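Regulatory protein E2 (Bovine papillomavirus type 1, PDB 2JEX) probably regulates viral transcription and, with E1, helps initiate viral DNA replication, this chain being its N-terminal transactivation domain. Local coordinates at residues A46-V51 with P60-C65; G113-E118 with V188-R193; V119-N124 with A178-T183. The protein carries 1 engineered substitution. One frame throughout, in Å; residues are numbered along the deposited sequence.

Contact 1 of 3, residues A46-V51 with P60-C65; sequences ARKKGV and PHSVVC
R47 and S62 carry this contact between them, the aliphatic part of the arginine lying against the serine where the two backbones come nearest. CG stands anti to the backbone N (chi1 -155°) and is thereby sent across to S62, R47 CG touching S62 CB at 3.4 Å. The chain then bends twice, and R47 CD passes 3.7 Å from P60 O. The guanidinium folds back to its own segment: R47 NH1 donates to V51 O at 3.0 Å in a bent hydrogen bond, the donor standing well above the carbonyl plane. A long arginine suits this place, since its methylenes pack on the neighbour while its charged end holds the chain that leaves the helix. K48 adds a looser contact from beside R47. Its bent chain brings K48 CE to 4.1 Å from S62 CB. The small serine side chain thus meets methylenes from two successive residues of the helix. These helices, 26-48 and 62-83, run antiparallel in the three-helix N-terminal part of the transactivation domain, and the contact closes the link between them, which includes the short hairpin of strands 53-54 and 57-58. Along the same pair of helices, P60 and C65 touch L43, and S62 and C65 touch Y44. At G50 a Schellman motif ends helix 26-48, with G50 N bonded to R47 O and V51 N to A46 O; at the backbone angles of G50 a CB would press on the carbonyl O of the residue before, which explains the glycine. V51 follows, offering R47 its carbonyl. Opposite, H61 N-caps helix 62-83 as H61 ND1 accepts from V63 N at 3.1 Å, in the plane of the imidazole.

Contact 2 of 3, residues G113-E118 with V188-R193; sequences GARVVE and VRDQDR
R115 grips the carboxylate of D190 side-on, using NE and one terminal nitrogen in a salt bridge. R115 NE donates to D190 OD1 at 2.8 Å; R115 NH2 reaches D190 OD2 at 3.2 Å in a nearly straight bond (169°) on the syn lone pair, and adds a weak bond to OD1. The two planes lie only 28° apart, so the guanidinium edge meets the carboxylate almost flat. R115 NH2 also donates to A150 O, which further fixes the rotation of the group. Q191 crosses the arginine chain at about a right angle, its OE1 lying 3.5 Å above the guanidinium plane toward the rim. With its extended reach, arginine can span from the strand to the loop where the aspartate sits. D190 N, for its part, is bonded to R193 O within that loop.

The backbones meet in an antiparallel hydrogen-bonded pair: E118 N donates to R189 O at 3.0 Å, and R189 N to E118 O at 2.9 Å. Beside it the branched, apolar V117 puts CG1 against V188 CG1 at 3.8 Å, while its other methyl, CG2, lies 3.3 Å from D190 OD1.

In the antiparallel sheet, strand 110-120 runs between 186-189 and 128-140. R115 and V117 are bonded through their backbones to V133 and Y131 of the latter, whereas V188 pairs onward with Y195 of strand 194-197.

Contact 3 of 3, residues V119-N124 with A178-T183; sequences VEFDGN and ARFSTT
D122 reaches over to T182 and T183 and supplies the polar half of the contact. Its carboxylate receives two successive backbone N-H groups. T182 N bonds to D122 OD2 at 2.7 Å on the syn lone pair, whereas T183 N approaches D122 OD1 at 3.0 Å from above the carboxylate plane. The threonine hydroxyls converge on the same oxygens: T182 OG1 makes a weak bond to OD2, and T183 OG1 is modelled so close to OD1 that the length of that bond is doubtful. A chi1 near +55° in both threonines brings each hydroxyl to the oxygen its own amide already uses. Aspartate fits here because its short side chain offers two acceptors to a turn rich in donors, which would probably stabilise its negative charge. One carboxylate thus fastens the turn after strand 110-120 to the chain just past the end of helix 173-180. S181 OG looks back instead, bonding to A177 O in the last part of that helix.

The apolar half belongs to F121. F180 sets its CB over the middle of the F121 ring, 3.8 Å from the centroid, in a CH-pi contact. The rings themselves are oblique, with centroids 5.6 Å apart and planes at 59°; F121 CZ comes to the edge of the F180 ring, 3.8 Å from F180 CD1. A flat, broad side chain thus receives a methylene on its face. S181 CB adds a further touch, 3.8 Å from F121 CB. The F180 ring is in turn covered on one face by CB of its neighbour R179.

Residues 119-124 form the end of strand 110-120 and the beginning of the turn into strand 128-140, where F121 also touches N129 and Y131. Residues 178-183 carry the chain from helix 173-180 toward strand 186-189, whose Y186 meets F121 as well.

How the contacts relate
Contacts 2 and 3 belong to one end of the elongated domain. Both draw on strand 110-120, with contact 3 beginning at V119, where the first segment of contact 2 ends, and their centres are 18 Å apart. They touch directly through V188 CG2 and V119 CG2, 4.2 Å apart. In the chain, contact 3 nests inside the loop closed by contact 2, because 119-124 follows 113-118 while 178-183 comes before 188-193. Contact 1 closes earlier, within the helical part, and lies across the chain's centre from contact 2. Its centre is 44 Å from that of contact 2 and 47 Å from that of contact 3, with nearest atoms about 27 Å from contact 2 and about 26 Å from contact 3.

Contact 1 of 3, residues A46-V51 with P60-C65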
# COMPACT_ATOMS: atom_id res chain seq x y z
N ALA A 46 4.55 -5.58 -26.95
CA ALA A 46 5.33 -6.64 -27.58
C ALA A 46 4.54 -7.95 -27.63
O ALA A 46 4.53 -8.62 -28.66
CB ALA A 46 6.64 -6.83 -26.83
N ARG A 47 3.87 -8.27 -26.52
CA ARG A 47 3.02 -9.46 -26.40
C ARG A 47 1.87 -9.51 -27.42
O ARG A 47 1.62 -10.57 -28.05
CB ARG A 47 2.50 -9.57 -24.96
CG ARG A 47 2.13 -10.97 -24.50
CD ARG A 47 3.25 -12.01 -24.74
NE ARG A 47 2.65 -13.29 -25.10
CZ ARG A 47 2.81 -13.90 -26.28
NH1 ARG A 47 3.57 -13.37 -27.24
NH2 ARG A 47 2.21 -15.06 -26.49
N LYS A 48 1.20 -8.38 -27.63
CA LYS A 48 0.13 -8.25 -28.64
C LYS A 48 0.62 -8.56 -30.04
O LYS A 48 -0.14 -9.03 -30.88
CB LYS A 48 -0.50 -6.85 -28.64
CG LYS A 48 -1.24 -6.44 -27.33
CD LYS A 48 -2.53 -7.24 -27.11
CE LYS A 48 -2.32 -8.41 -26.15
NZ LYS A 48 -3.42 -9.41 -26.26
N LYS A 49 1.91 -8.30 -30.27
CA LYS A 49 2.54 -8.48 -31.56
C LYS A 49 3.17 -9.87 -31.68
O LYS A 49 3.80 -10.21 -32.71
CB LYS A 49 3.55 -7.35 -31.81
CG LYS A 49 2.87 -5.99 -31.92
CD LYS A 49 3.82 -4.83 -31.66
CE LYS A 49 3.05 -3.50 -31.49
NZ LYS A 49 2.30 -3.40 -30.19
N GLY A 50 2.99 -10.68 -30.64
CA GLY A 50 3.45 -12.07 -30.64
C GLY A 50 4.88 -12.26 -30.18
O GLY A 50 5.44 -13.36 -30.30
N VAL A 51 5.48 -11.18 -29.65
CA VAL A 51 6.87 -11.25 -29.16
C VAL A 51 6.94 -12.01 -27.82
O VAL A 51 6.08 -11.84 -26.96
CB VAL A 51 7.52 -9.83 -29.02
CG1 VAL A 51 8.99 -9.94 -28.65
CG2 VAL A 51 7.38 -9.04 -30.31
N PRO A 60 6.76 -11.35 -20.26
CA PRO A 60 5.71 -12.00 -19.46
C PRO A 60 4.40 -12.16 -20.24
O PRO A 60 4.17 -11.46 -21.23
CB PRO A 60 5.49 -11.02 -18.30
CG PRO A 60 6.71 -10.17 -18.24
CD PRO A 60 7.25 -10.11 -19.64
N HIS A 61 3.54 -13.07 -19.78
CA HIS A 61 2.16 -13.15 -20.25
C HIS A 61 1.52 -11.76 -20.30
O HIS A 61 1.73 -10.93 -19.40
CB HIS A 61 1.36 -14.04 -19.31
CG HIS A 61 0.08 -14.55 -19.89
ND1 HIS A 61 -0.96 -13.72 -20.26
CD2 HIS A 61 -0.35 -15.81 -20.12
CE1 HIS A 61 -1.97 -14.45 -20.72
NE2 HIS A 61 -1.62 -15.72 -20.64
N SER A 62 0.74 -11.50 -21.35
CA SER A 62 0.11 -10.20 -21.56
C SER A 62 -0.76 -9.73 -20.38
O SER A 62 -0.74 -8.55 -20.04
CB SER A 62 -0.69 -10.17 -22.87
OG SER A 62 -1.91 -10.87 -22.74
N VAL A 63 -1.49 -10.66 -19.76
CA VAL A 63 -2.30 -10.36 -18.57
C VAL A 63 -1.43 -9.81 -17.41
O VAL A 63 -1.87 -8.95 -16.65
CB VAL A 63 -3.14 -11.62 -18.13
CG1 VAL A 63 -3.85 -11.39 -16.80
CG2 VAL A 63 -4.16 -11.99 -19.20
N VAL A 64 -0.20 -10.31 -17.32
CA VAL A 64 0.76 -9.92 -16.30
C VAL A 64 1.31 -8.52 -16.59
O VAL A 64 1.30 -7.66 -15.69
CB VAL A 64 1.89 -10.96 -16.18
CG1 VAL A 64 3.07 -10.41 -15.39
CG2 VAL A 64 1.37 -12.24 -15.55
N CYS A 65 1.80 -8.30 -17.82
CA CYS A 65 2.29 -6.99 -18.25
C CYS A 65 1.20 -5.93 -18.11
O CYS A 65 1.47 -4.82 -17.68
CB CYS A 65 2.73 -7.02 -19.72
SG CYS A 65 4.09 -8.08 -20.20

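Contact 2 of 3, residues G113-E118 with V188-R193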
# COMPACT_ATOMS: atom_id res chain seq x y z
N GLY A 113 4.33 5.31 9.04
CA GLY A 113 4.28 5.12 10.49
C GLY A 113 3.67 3.79 10.88
O GLY A 113 2.54 3.73 11.36
N ALA A 114 4.43 2.72 10.67
CA ALA A 114 3.95 1.36 10.93
C ALA A 114 4.14 0.98 12.39
O ALA A 114 5.16 1.33 13.01
CB ALA A 114 4.67 0.35 10.03
N ARG A 115 3.15 0.28 12.93
CA ARG A 115 3.30 -0.35 14.24
C ARG A 115 2.47 -1.62 14.32
O ARG A 115 1.53 -1.81 13.55
CB ARG A 115 2.94 0.60 15.38
CG ARG A 115 1.47 0.86 15.54
CD ARG A 115 1.26 2.01 16.47
NE ARG A 115 -0.16 2.23 16.72
CZ ARG A 115 -0.94 3.03 16.01
NH1 ARG A 115 -0.45 3.70 14.97
NH2 ARG A 115 -2.21 3.16 16.33
N VAL A 116 2.83 -2.49 15.25
CA VAL A 116 2.15 -3.77 15.39
C VAL A 116 1.09 -3.72 16.49
O VAL A 116 1.37 -3.33 17.63
CB VAL A 116 3.16 -4.95 15.59
CG1 VAL A 116 2.43 -6.25 15.86
CG2 VAL A 116 4.08 -5.10 14.36
N VAL A 117 -0.12 -4.11 16.12
CA VAL A 117 -1.20 -4.33 17.08
C VAL A 117 -1.32 -5.84 17.35
O VAL A 117 -1.33 -6.65 16.42
CB VAL A 117 -2.52 -3.69 16.57
CG1 VAL A 117 -3.71 -4.11 17.42
CG2 VAL A 117 -2.39 -2.17 16.59
N GLU A 118 -1.36 -6.22 18.62
CA GLU A 118 -1.46 -7.62 19.01
C GLU A 118 -2.82 -7.95 19.63
O GLU A 118 -3.28 -7.26 20.53
CB GLU A 118 -0.35 -8.02 19.99
CG GLU A 118 -0.37 -9.52 20.33
CD GLU A 118 0.61 -9.93 21.43
OE1 GLU A 118 1.27 -10.97 21.24
OE2 GLU A 118 0.72 -9.22 22.47
N VAL A 188 -6.92 -6.42 23.08
CA VAL A 188 -6.19 -5.74 22.01
C VAL A 188 -5.15 -4.82 22.64
O VAL A 188 -5.48 -3.96 23.47
CB VAL A 188 -7.16 -4.89 21.16
CG1 VAL A 188 -6.42 -4.21 20.02
CG2 VAL A 188 -8.31 -5.74 20.63
N ARG A 189 -3.89 -5.03 22.27
CA ARG A 189 -2.80 -4.16 22.67
C ARG A 189 -2.34 -3.36 21.45
O ARG A 189 -1.91 -3.95 20.45
CB ARG A 189 -1.66 -4.97 23.30
CG ARG A 189 -0.32 -4.23 23.35
CD ARG A 189 0.60 -4.75 24.45
NE ARG A 189 0.70 -3.80 25.56
CZ ARG A 189 0.38 -4.07 26.83
NH1 ARG A 189 -0.06 -5.27 27.18
NH2 ARG A 189 0.51 -3.13 27.75
N ASP A 190 -2.47 -2.04 21.53
CA ASP A 190 -2.13 -1.17 20.40
C ASP A 190 -0.74 -0.54 20.54
O ASP A 190 0.09 -0.65 19.61
CB ASP A 190 -3.22 -0.11 20.17
CG ASP A 190 -2.88 0.87 19.03
OD1 ASP A 190 -1.93 0.62 18.26
OD2 ASP A 190 -3.58 1.90 18.92
N GLN A 191 -0.52 0.13 21.68
CA GLN A 191 0.77 0.75 22.01
C GLN A 191 0.98 0.68 23.52
O GLN A 191 1.75 -0.16 24.02
CB GLN A 191 0.86 2.22 21.54
CG GLN A 191 0.77 2.43 20.03
CD GLN A 191 0.99 3.88 19.62
OE1 GLN A 191 0.03 4.63 19.42
NE2 GLN A 191 2.25 4.27 19.46
N ASP A 192 0.31 1.56 24.25
CA ASP A 192 0.34 1.57 25.72
C ASP A 192 -1.04 1.35 26.32
O ASP A 192 -1.22 1.46 27.53
CB ASP A 192 0.99 2.86 26.25
CG ASP A 192 0.35 4.13 25.68
OD1 ASP A 192 -0.13 4.13 24.52
OD2 ASP A 192 0.36 5.16 26.40
N ARG A 193 -2.01 1.03 25.47
CA ARG A 193 -3.39 0.78 25.90
C ARG A 193 -3.79 -0.66 25.61
O ARG A 193 -3.43 -1.23 24.58
CB ARG A 193 -4.35 1.76 25.22
CG ARG A 193 -3.97 3.24 25.40
CD ARG A 193 -5.15 4.24 25.09
NE ARG A 193 -4.48 5.66 25.25
CZ ARG A 193 -5.09 6.85 25.07
NH1 ARG A 193 -6.41 6.83 24.71
NH2 ARG A 193 -4.43 8.07 25.36

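Contact 3 of 3, residues V119-N124 with A178-T183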
# COMPACT_ATOMS: atom_id res chain seq x y z
N VAL A 119 -3.45 -9.01 19.12
CA VAL A 119 -4.73 -9.46 19.66
C VAL A 119 -4.58 -10.86 20.26
O VAL A 119 -4.07 -11.77 19.62
CB VAL A 119 -5.87 -9.43 18.60
CG1 VAL A 119 -7.21 -9.82 19.24
CG2 VAL A 119 -6.00 -8.04 18.01
N GLU A 120 -5.02 -10.99 21.50
CA GLU A 120 -4.99 -12.26 22.22
C GLU A 120 -6.41 -12.76 22.36
O GLU A 120 -7.30 -12.02 22.79
CB GLU A 120 -4.33 -12.07 23.60
CG GLU A 120 -4.23 -13.34 24.43
CD GLU A 120 -4.19 -13.04 25.92
OE1 GLU A 120 -5.25 -12.70 26.49
OE2 GLU A 120 -3.11 -13.16 26.53
N PHE A 121 -6.64 -14.02 22.03
CA PHE A 121 -8.01 -14.49 21.85
C PHE A 121 -8.75 -15.08 23.05
O PHE A 121 -9.76 -14.52 23.47
CB PHE A 121 -8.14 -15.32 20.57
CG PHE A 121 -7.94 -14.51 19.33
CD1 PHE A 121 -6.74 -14.54 18.65
CD2 PHE A 121 -8.94 -13.63 18.89
CE1 PHE A 121 -6.53 -13.76 17.52
CE2 PHE A 121 -8.74 -12.84 17.75
CZ PHE A 121 -7.54 -12.90 17.07
N ASP A 122 -8.30 -16.17 23.64
CA ASP A 122 -9.20 -16.76 24.66
C ASP A 122 -8.74 -16.58 26.10
O ASP A 122 -8.93 -17.45 26.94
CB ASP A 122 -9.53 -18.23 24.31
CG ASP A 122 -10.52 -18.35 23.15
OD1 ASP A 122 -11.55 -17.65 23.19
OD2 ASP A 122 -10.27 -19.12 22.20
N GLY A 123 -8.15 -15.41 26.37
CA GLY A 123 -7.34 -15.20 27.58
C GLY A 123 -6.12 -16.11 27.51
O GLY A 123 -5.51 -16.44 28.53
N ASN A 124 -5.75 -16.50 26.30
CA ASN A 124 -4.75 -17.53 26.05
C ASN A 124 -3.56 -16.93 25.31
O ASN A 124 -3.62 -16.63 24.11
CB ASN A 124 -5.41 -18.69 25.28
CG ASN A 124 -4.48 -19.87 25.00
OD1 ASN A 124 -4.90 -20.84 24.35
ND2 ASN A 124 -3.23 -19.81 25.48
N ALA A 178 -14.14 -14.72 15.59
CA ALA A 178 -15.03 -15.74 15.03
C ALA A 178 -14.21 -16.82 14.31
O ALA A 178 -14.69 -17.94 14.09
CB ALA A 178 -16.02 -15.12 14.08
N ARG A 179 -12.98 -16.46 13.94
CA ARG A 179 -12.07 -17.40 13.29
C ARG A 179 -11.13 -18.06 14.30
O ARG A 179 -10.90 -19.27 14.22
CB ARG A 179 -11.23 -16.70 12.21
CG ARG A 179 -12.02 -16.04 11.09
CD ARG A 179 -11.07 -15.45 10.03
NE ARG A 179 -10.40 -16.50 9.27
CZ ARG A 179 -9.39 -16.31 8.42
NH1 ARG A 179 -8.89 -15.10 8.20
NH2 ARG A 179 -8.87 -17.36 7.79
N PHE A 180 -10.60 -17.26 15.24
CA PHE A 180 -9.42 -17.66 16.01
C PHE A 180 -9.67 -17.91 17.50
O PHE A 180 -8.76 -18.29 18.23
CB PHE A 180 -8.29 -16.63 15.83
CG PHE A 180 -7.98 -16.30 14.39
CD1 PHE A 180 -7.95 -14.99 13.96
CD2 PHE A 180 -7.72 -17.31 13.46
CE1 PHE A 180 -7.65 -14.67 12.65
CE2 PHE A 180 -7.43 -17.02 12.14
CZ PHE A 180 -7.39 -15.69 11.73
N SER A 181 -10.90 -17.68 17.94
CA SER A 181 -11.27 -17.92 19.33
C SER A 181 -12.39 -18.96 19.46
O SER A 181 -13.15 -19.22 18.53
CB SER A 181 -11.68 -16.62 20.05
OG SER A 181 -13.06 -16.35 19.87
N THR A 182 -12.46 -19.53 20.66
CA THR A 182 -13.46 -20.53 21.01
C THR A 182 -14.56 -19.92 21.89
O THR A 182 -15.68 -20.43 21.94
CB THR A 182 -12.79 -21.76 21.68
OG1 THR A 182 -11.98 -21.33 22.79
CG2 THR A 182 -11.89 -22.47 20.70
N THR A 183 -14.23 -18.82 22.58
CA THR A 183 -15.16 -18.13 23.49
C THR A 183 -15.77 -16.83 22.91
O THR A 183 -16.92 -16.51 23.19
CB THR A 183 -14.48 -17.78 24.83
OG1 THR A 183 -13.29 -17.01 24.58
CG2 THR A 183 -14.12 -19.06 25.60